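Local coordinates for apical membrane antigen 1-like protein, soluble form (Toxoplasma gondii, PDB 3ZLE), which probably takes part in host cell invasion, as a sporozoite membrane protein of the apicomplexan AMA1 family, at residues Gly234-Phe239 with Pro324-Pro329; Thr251-Cys256 with Gly332-Thr337; Asn302-Tyr307 with Cys317-Gln322. All coordinates share one frame; numbering follows the deposited sequence.

Contact 1 of 3, residues Gly234-Phe239 with Pro324-Pro329; sequences GQCVPF and PDCFAP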
# COMPACT_ATOMS: atom_id res chain seq x y z
N GLY A 234 13.46 -28.46 3.52
CA GLY A 234 13.58 -28.33 4.97
C GLY A 234 14.25 -27.07 5.50
O GLY A 234 14.65 -27.04 6.66
N GLN A 235 14.12 -25.97 4.76
CA GLN A 235 14.88 -24.73 4.97
C GLN A 235 14.01 -23.65 4.33
O GLN A 235 13.32 -23.95 3.35
CB GLN A 235 16.24 -24.87 4.25
CG GLN A 235 16.75 -23.65 3.55
CD GLN A 235 18.11 -23.88 2.92
OE1 GLN A 235 18.47 -25.00 2.56
NE2 GLN A 235 18.87 -22.83 2.80
N CYS A 236 13.89 -22.48 4.96
CA CYS A 236 13.51 -21.24 4.24
C CYS A 236 14.61 -20.69 3.34
O CYS A 236 15.63 -20.22 3.82
CB CYS A 236 13.11 -20.13 5.23
SG CYS A 236 12.14 -18.80 4.42
N VAL A 237 14.37 -20.64 2.04
CA VAL A 237 15.34 -20.01 1.20
C VAL A 237 14.87 -18.65 0.73
O VAL A 237 13.89 -18.56 0.02
CB VAL A 237 15.86 -20.90 0.05
CG1 VAL A 237 15.53 -22.37 0.28
CG2 VAL A 237 15.34 -20.44 -1.29
N PRO A 238 15.61 -17.60 1.12
CA PRO A 238 15.13 -16.23 0.91
C PRO A 238 15.21 -15.89 -0.54
O PRO A 238 16.08 -16.38 -1.24
CB PRO A 238 16.15 -15.35 1.73
CG PRO A 238 17.32 -16.24 2.03
CD PRO A 238 16.82 -17.67 2.00
N PHE A 239 14.36 -14.98 -0.97
CA PHE A 239 14.47 -14.37 -2.28
C PHE A 239 15.67 -13.44 -2.35
O PHE A 239 15.86 -12.59 -1.48
CB PHE A 239 13.20 -13.60 -2.60
CG PHE A 239 12.00 -14.47 -2.70
CD1 PHE A 239 11.24 -14.77 -1.58
CD2 PHE A 239 11.61 -14.99 -3.92
CE1 PHE A 239 10.16 -15.63 -1.67
CE2 PHE A 239 10.58 -15.89 -4.01
CZ PHE A 239 9.83 -16.19 -2.88
N PRO A 324 5.38 -15.18 -0.54
CA PRO A 324 6.38 -15.88 0.25
C PRO A 324 5.66 -16.69 1.31
O PRO A 324 4.53 -16.37 1.65
CB PRO A 324 7.19 -14.73 0.89
CG PRO A 324 6.24 -13.60 0.96
CD PRO A 324 5.19 -13.79 -0.11
N ASP A 325 6.29 -17.76 1.80
CA ASP A 325 5.63 -18.64 2.77
C ASP A 325 6.53 -18.97 3.96
O ASP A 325 6.22 -19.79 4.78
CB ASP A 325 5.12 -19.93 2.08
CG ASP A 325 6.25 -20.75 1.46
OD1 ASP A 325 7.43 -20.47 1.77
OD2 ASP A 325 5.95 -21.75 0.75
N CYS A 326 7.65 -18.29 4.07
CA CYS A 326 8.40 -18.36 5.32
C CYS A 326 9.29 -17.14 5.43
O CYS A 326 9.37 -16.30 4.49
CB CYS A 326 9.26 -19.65 5.36
SG CYS A 326 10.32 -19.80 3.91
N PHE A 327 9.88 -17.01 6.62
CA PHE A 327 10.87 -16.00 6.89
C PHE A 327 12.16 -16.68 7.25
O PHE A 327 12.19 -17.60 8.08
CB PHE A 327 10.43 -15.16 8.08
CG PHE A 327 9.47 -14.10 7.71
CD1 PHE A 327 9.91 -12.95 7.08
CD2 PHE A 327 8.10 -14.31 7.87
CE1 PHE A 327 9.01 -11.96 6.73
CE2 PHE A 327 7.19 -13.33 7.51
CZ PHE A 327 7.64 -12.17 6.96
N ALA A 328 13.25 -16.17 6.68
CA ALA A 328 14.58 -16.57 7.14
C ALA A 328 15.11 -15.53 8.16
O ALA A 328 15.39 -14.39 7.78
CB ALA A 328 15.53 -16.61 5.92
N PRO A 329 15.24 -15.90 9.43
CA PRO A 329 15.72 -14.81 10.34
C PRO A 329 17.20 -14.52 10.10
O PRO A 329 18.03 -15.43 10.13
CB PRO A 329 15.50 -15.39 11.76
CG PRO A 329 15.52 -16.88 11.56
CD PRO A 329 14.99 -17.18 10.16
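A disulfide, C236 to C326, makes this contact between two strands that are not paired with each other. Strands 235-238 and 326-330 are the two outer strands of a small antiparallel sheet, and strand 226-232 runs between them. Strands 235-238 and 326-329 run at 84° to one another with axes within 6.3 Å, so the sheet is strongly twisted and its outer strands are drawn together. C236 SG and C326 SG are 2.1 Å apart, with a torsion of 88° about the S-S bond, a right-handed bridge near the relaxed value. The two cysteines reach it differently. C236 SG lies anti to the backbone N (chi1 -162°), whereas C326 SG sits between its own backbone N and carbonyl carbon. The bridge lies close to the 326-329 backbone: C236 SG is 3.5 Å from F327 C. A328 adds an apolar flank. Its CB meets C236 SG at 4.3 Å and P238 CD at the same distance. Farther along, the ring of F239 meets P324, with CE1 4.0 Å from P324 CB; the two side chains cross at about a right angle. The strand pairing of both segments is with strand 226-232: V237 bonds K230, and A328 bonds L227. D325 and C326 both face G229 in a classic beta bulge, just where strand 326-330 begins. C236 O also accepts from Q379 NE2. The whole is a disulfide that joins the two outer strands of a three-stranded antiparallel sheet, within the AMA1 ectodomain, whose family belongs to the PAN clan.

Contact 2 of 3, residues Thr251-Cys256 with Gly332-Thr337; sequences TNKEEC and GAVAYT
V334 is the first residue of 332-337 to touch the start of the helix. Its CG2 meets K253 CD at 4.0 Å, and the two side chains cross at about a right angle. Y336 does most of the work. Its ring has V334 CG1 over one face, while K253 CB lies in plane at the edge. The phenol end presses on the lysine stem: Y336 OH is 3.1 Å from K253 CG, which is tight. K253 CG sits between the backbone N and the carbonyl carbon (chi1 68°), and the extended chain beyond it passes the hydroxyl. The ammonium group goes on to a salt bridge with E344. Farther down the same side of the ring, CD2 of Y336 is 4.2 Å from C256 SG, an oblique sulfur-aromatic contact. The helix start is capped by N252, whose OD1 accepts from E255 N at 3.3 Å. Strand 333-337 is an outer strand of a four-stranded antiparallel sheet, bonded through V334 and Y336 to strand 303-308. Helix 253-262 packs on the same sheet, with C256 against A304 and F306, and W257 also meets the Y336 ring.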
# COMPACT_ATOMS: atom_id res chain seq x y z
N THR A 251 20.86 2.66 -1.20
CA THR A 251 21.75 3.37 -0.28
C THR A 251 21.35 3.06 1.15
O THR A 251 22.21 2.89 2.01
CB THR A 251 21.67 4.89 -0.47
OG1 THR A 251 21.60 5.19 -1.87
CG2 THR A 251 22.90 5.57 0.16
N ASN A 252 20.05 2.97 1.38
CA ASN A 252 19.54 2.62 2.70
C ASN A 252 18.13 2.05 2.63
O ASN A 252 17.48 2.11 1.61
CB ASN A 252 19.58 3.83 3.65
CG ASN A 252 18.83 5.02 3.09
OD1 ASN A 252 17.70 4.89 2.63
ND2 ASN A 252 19.50 6.16 3.03
N LYS A 253 17.71 1.42 3.72
CA LYS A 253 16.57 0.55 3.70
C LYS A 253 15.26 1.29 3.36
O LYS A 253 14.47 0.82 2.55
CB LYS A 253 16.48 -0.20 5.03
CG LYS A 253 16.15 0.66 6.25
CD LYS A 253 16.49 -0.14 7.51
CE LYS A 253 16.28 0.63 8.81
NZ LYS A 253 16.47 -0.37 9.93
N GLU A 254 15.21 2.56 3.72
CA GLU A 254 14.04 3.36 3.42
C GLU A 254 13.88 3.59 1.90
O GLU A 254 12.75 3.73 1.37
CB GLU A 254 14.14 4.71 4.14
CG GLU A 254 13.30 5.81 3.48
CD GLU A 254 13.31 7.13 4.26
OE1 GLU A 254 13.59 7.13 5.51
OE2 GLU A 254 13.03 8.18 3.62
N GLU A 255 15.02 3.69 1.22
CA GLU A 255 15.02 3.82 -0.22
C GLU A 255 14.43 2.53 -0.80
O GLU A 255 13.60 2.59 -1.69
CB GLU A 255 16.46 4.09 -0.74
CG GLU A 255 16.67 3.95 -2.25
CD GLU A 255 18.03 4.49 -2.72
OE1 GLU A 255 18.55 5.45 -2.12
OE2 GLU A 255 18.59 3.96 -3.70
N CYS A 256 14.80 1.39 -0.24
CA CYS A 256 14.22 0.12 -0.67
C CYS A 256 12.70 0.10 -0.44
O CYS A 256 11.95 -0.37 -1.27
CB CYS A 256 14.88 -1.06 0.05
SG CYS A 256 14.32 -2.70 -0.50
N GLY A 332 19.95 -7.82 10.94
CA GLY A 332 20.20 -6.69 10.06
C GLY A 332 19.43 -6.60 8.76
O GLY A 332 19.39 -5.56 8.19
N ALA A 333 18.79 -7.70 8.30
CA ALA A 333 17.95 -7.62 7.06
C ALA A 333 16.55 -7.02 7.35
O ALA A 333 16.09 -7.07 8.49
CB ALA A 333 17.78 -9.01 6.44
N VAL A 334 15.88 -6.50 6.33
CA VAL A 334 14.46 -6.03 6.50
C VAL A 334 13.54 -6.50 5.37
O VAL A 334 13.94 -6.56 4.20
CB VAL A 334 14.37 -4.50 6.65
CG1 VAL A 334 12.94 -4.07 7.04
CG2 VAL A 334 15.36 -4.00 7.72
N ALA A 335 12.32 -6.91 5.71
CA ALA A 335 11.37 -7.32 4.68
C ALA A 335 10.25 -6.33 4.54
O ALA A 335 9.52 -6.05 5.51
CB ALA A 335 10.84 -8.71 4.93
N TYR A 336 10.12 -5.77 3.35
CA TYR A 336 9.21 -4.67 3.10
C TYR A 336 8.07 -5.12 2.14
O TYR A 336 8.27 -5.99 1.26
CB TYR A 336 10.00 -3.54 2.41
CG TYR A 336 10.92 -2.79 3.34
CD1 TYR A 336 10.40 -1.99 4.36
CD2 TYR A 336 12.31 -2.84 3.18
CE1 TYR A 336 11.18 -1.23 5.15
CE2 TYR A 336 13.15 -2.07 4.00
CZ TYR A 336 12.57 -1.26 4.97
OH TYR A 336 13.34 -0.52 5.84
N THR A 337 6.95 -4.41 2.16
CA THR A 337 6.02 -4.55 1.00
C THR A 337 5.61 -3.23 0.42
O THR A 337 5.67 -2.18 1.08
CB THR A 337 4.76 -5.33 1.32
OG1 THR A 337 3.89 -4.52 2.10
CG2 THR A 337 5.07 -6.62 2.06

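Contact 3 of 3, residues Asn302-Tyr307 with Cys317-Gln322; sequences NWANFY and CAIFDQ
W303 O is gripped by two groups of the facing strand. F320 N gives it a hydrogen bond of 3.0 Å, nearly straight at 164°, and I319 CA adds a weaker CA-H...O contact at 3.4 Å. A318 O is treated alike: N305 N donates to it at 2.9 Å from above the carbonyl plane, and A304 CA approaches it too. A318 N returns a bond of 2.8 Å to N305 O. These bonds join strands 303-308 and 315-320 as an antiparallel hairpin. W303 and N305 take the hydrogen-bonded positions opposite F320 and A318; A304 faces I319 in a non-hydrogen-bonded pair. N302 and W303 both face F320, a classic beta bulge. On the face of W303 and F320, W303 CB lies over the phenyl ring, 3.2 Å from F320 CZ, a tight CH-pi contact. W303 CG is anti to the carbonyl carbon (chi1 -51°), which carries the indole out beside the phenyl ring; its five-membered ring lies 16° from parallel but barely overlaps. Q322 O sits over one indole face, toward the rim, and F320 O lies at its edge. On the other face of the sheet, A304 CB meets I319 CG1 at 3.8 Å. N305 ND2 donates to F228 O and F239 O, and W303 NE1 to F22 O. Backbone bonds thus set the strand pairing; on the aromatic face, carbon contacts combine with buried N-H groups satisfied by carbonyls elsewhere.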
# COMPACT_ATOMS: atom_id res chain seq x y z
N ASN A 302 5.46 -7.11 -5.33
CA ASN A 302 4.93 -6.28 -4.25
C ASN A 302 5.79 -6.40 -2.98
O ASN A 302 5.52 -5.71 -1.99
CB ASN A 302 3.49 -6.72 -3.86
CG ASN A 302 2.57 -6.84 -5.03
OD1 ASN A 302 2.52 -5.96 -5.91
ND2 ASN A 302 1.68 -7.82 -4.96
N TRP A 303 6.69 -7.38 -2.96
CA TRP A 303 7.56 -7.64 -1.83
C TRP A 303 9.00 -7.29 -2.15
O TRP A 303 9.41 -7.40 -3.29
CB TRP A 303 7.50 -9.10 -1.44
CG TRP A 303 6.07 -9.64 -1.24
CD1 TRP A 303 5.43 -9.83 -0.04
CD2 TRP A 303 5.19 -10.18 -2.26
NE1 TRP A 303 4.17 -10.37 -0.26
CE2 TRP A 303 4.00 -10.58 -1.61
CE3 TRP A 303 5.25 -10.25 -3.66
CZ2 TRP A 303 2.88 -11.11 -2.32
CZ3 TRP A 303 4.15 -10.74 -4.36
CH2 TRP A 303 2.99 -11.20 -3.67
N ALA A 304 9.76 -6.81 -1.14
CA ALA A 304 11.16 -6.50 -1.28
C ALA A 304 11.96 -7.03 -0.10
O ALA A 304 11.57 -6.86 1.05
CB ALA A 304 11.38 -4.99 -1.43
N ASN A 305 13.07 -7.71 -0.39
CA ASN A 305 14.03 -8.07 0.63
C ASN A 305 15.18 -7.09 0.64
O ASN A 305 15.84 -6.87 -0.40
CB ASN A 305 14.54 -9.48 0.38
CG ASN A 305 13.62 -10.52 0.94
OD1 ASN A 305 12.79 -10.22 1.83
ND2 ASN A 305 13.75 -11.74 0.46
N PHE A 306 15.44 -6.50 1.80
CA PHE A 306 16.60 -5.61 1.96
C PHE A 306 17.73 -6.28 2.75
O PHE A 306 17.56 -6.60 3.94
CB PHE A 306 16.20 -4.32 2.64
CG PHE A 306 17.37 -3.44 2.97
CD1 PHE A 306 17.88 -2.56 2.02
CD2 PHE A 306 18.03 -3.57 4.17
CE1 PHE A 306 18.92 -1.71 2.34
CE2 PHE A 306 19.11 -2.74 4.48
CZ PHE A 306 19.53 -1.80 3.58
N TYR A 307 18.86 -6.55 2.10
CA TYR A 307 19.95 -7.22 2.82
C TYR A 307 21.34 -6.83 2.37
O TYR A 307 21.51 -6.16 1.35
CB TYR A 307 19.78 -8.74 2.76
CG TYR A 307 19.84 -9.29 1.36
CD1 TYR A 307 18.77 -9.16 0.50
CD2 TYR A 307 21.02 -9.84 0.87
CE1 TYR A 307 18.83 -9.65 -0.79
CE2 TYR A 307 21.09 -10.35 -0.40
CZ TYR A 307 19.99 -10.25 -1.23
OH TYR A 307 20.08 -10.75 -2.51
N CYS A 317 18.32 -4.10 -2.61
CA CYS A 317 16.85 -4.19 -2.59
C CYS A 317 16.38 -5.19 -3.63
O CYS A 317 16.36 -4.88 -4.84
CB CYS A 317 16.27 -2.85 -2.94
SG CYS A 317 14.51 -2.71 -2.64
N ALA A 318 16.06 -6.40 -3.20
CA ALA A 318 15.65 -7.48 -4.13
C ALA A 318 14.14 -7.58 -4.15
O ALA A 318 13.52 -8.13 -3.23
CB ALA A 318 16.25 -8.82 -3.70
N ILE A 319 13.56 -7.04 -5.21
CA ILE A 319 12.12 -7.01 -5.34
C ILE A 319 11.59 -8.22 -6.10
O ILE A 319 12.04 -8.55 -7.19
CB ILE A 319 11.71 -5.77 -6.07
CG1 ILE A 319 11.95 -4.54 -5.19
CG2 ILE A 319 10.30 -5.90 -6.62
CD1 ILE A 319 11.99 -3.24 -5.97
N PHE A 320 10.61 -8.89 -5.54
CA PHE A 320 10.17 -10.13 -6.16
C PHE A 320 8.67 -10.18 -6.26
O PHE A 320 7.97 -9.38 -5.64
CB PHE A 320 10.72 -11.34 -5.40
CG PHE A 320 10.22 -11.44 -3.97
CD1 PHE A 320 10.87 -10.75 -2.94
CD2 PHE A 320 9.18 -12.30 -3.65
CE1 PHE A 320 10.48 -10.91 -1.63
CE2 PHE A 320 8.73 -12.42 -2.34
CZ PHE A 320 9.37 -11.70 -1.33
N ASP A 321 8.17 -11.17 -6.99
CA ASP A 321 6.74 -11.22 -7.28
C ASP A 321 6.09 -12.54 -6.98
O ASP A 321 5.02 -12.82 -7.49
CB ASP A 321 6.48 -10.86 -8.75
CG ASP A 321 6.99 -11.91 -9.71
OD1 ASP A 321 7.52 -12.95 -9.27
OD2 ASP A 321 6.91 -11.66 -10.92
N GLN A 322 6.66 -13.28 -6.02
CA GLN A 322 6.00 -14.48 -5.49
C GLN A 322 5.47 -14.28 -4.07
O GLN A 322 6.10 -13.66 -3.24
CB GLN A 322 6.97 -15.64 -5.49
CG GLN A 322 7.53 -15.97 -6.86
CD GLN A 322 7.17 -17.37 -7.30
OE1 GLN A 322 7.36 -18.34 -6.55
NE2 GLN A 322 6.61 -17.49 -8.50

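From the N terminus the chain first gives 234-239, then 251-256. Segments 302-307 and 317-322 follow, so contact 3 closes a hairpin, with nine residues between its segments. Next comes 324-329, which returns to 234-239 and closes contact 1. Last, 332-337 returns to 251-256 and closes contact 2. Contacts 1 and 2 therefore cross, and contact 3 lies within both. In space contacts 2 and 3 both reach one four-stranded sheet, and the disulfide C256 to C317 ties its covering helix to the hairpin. Contact 1 belongs to the neighbouring three-stranded sheet. It meets contact 3 where the F239 ring stacks on F320, and contact 2 where F327 packs on A335.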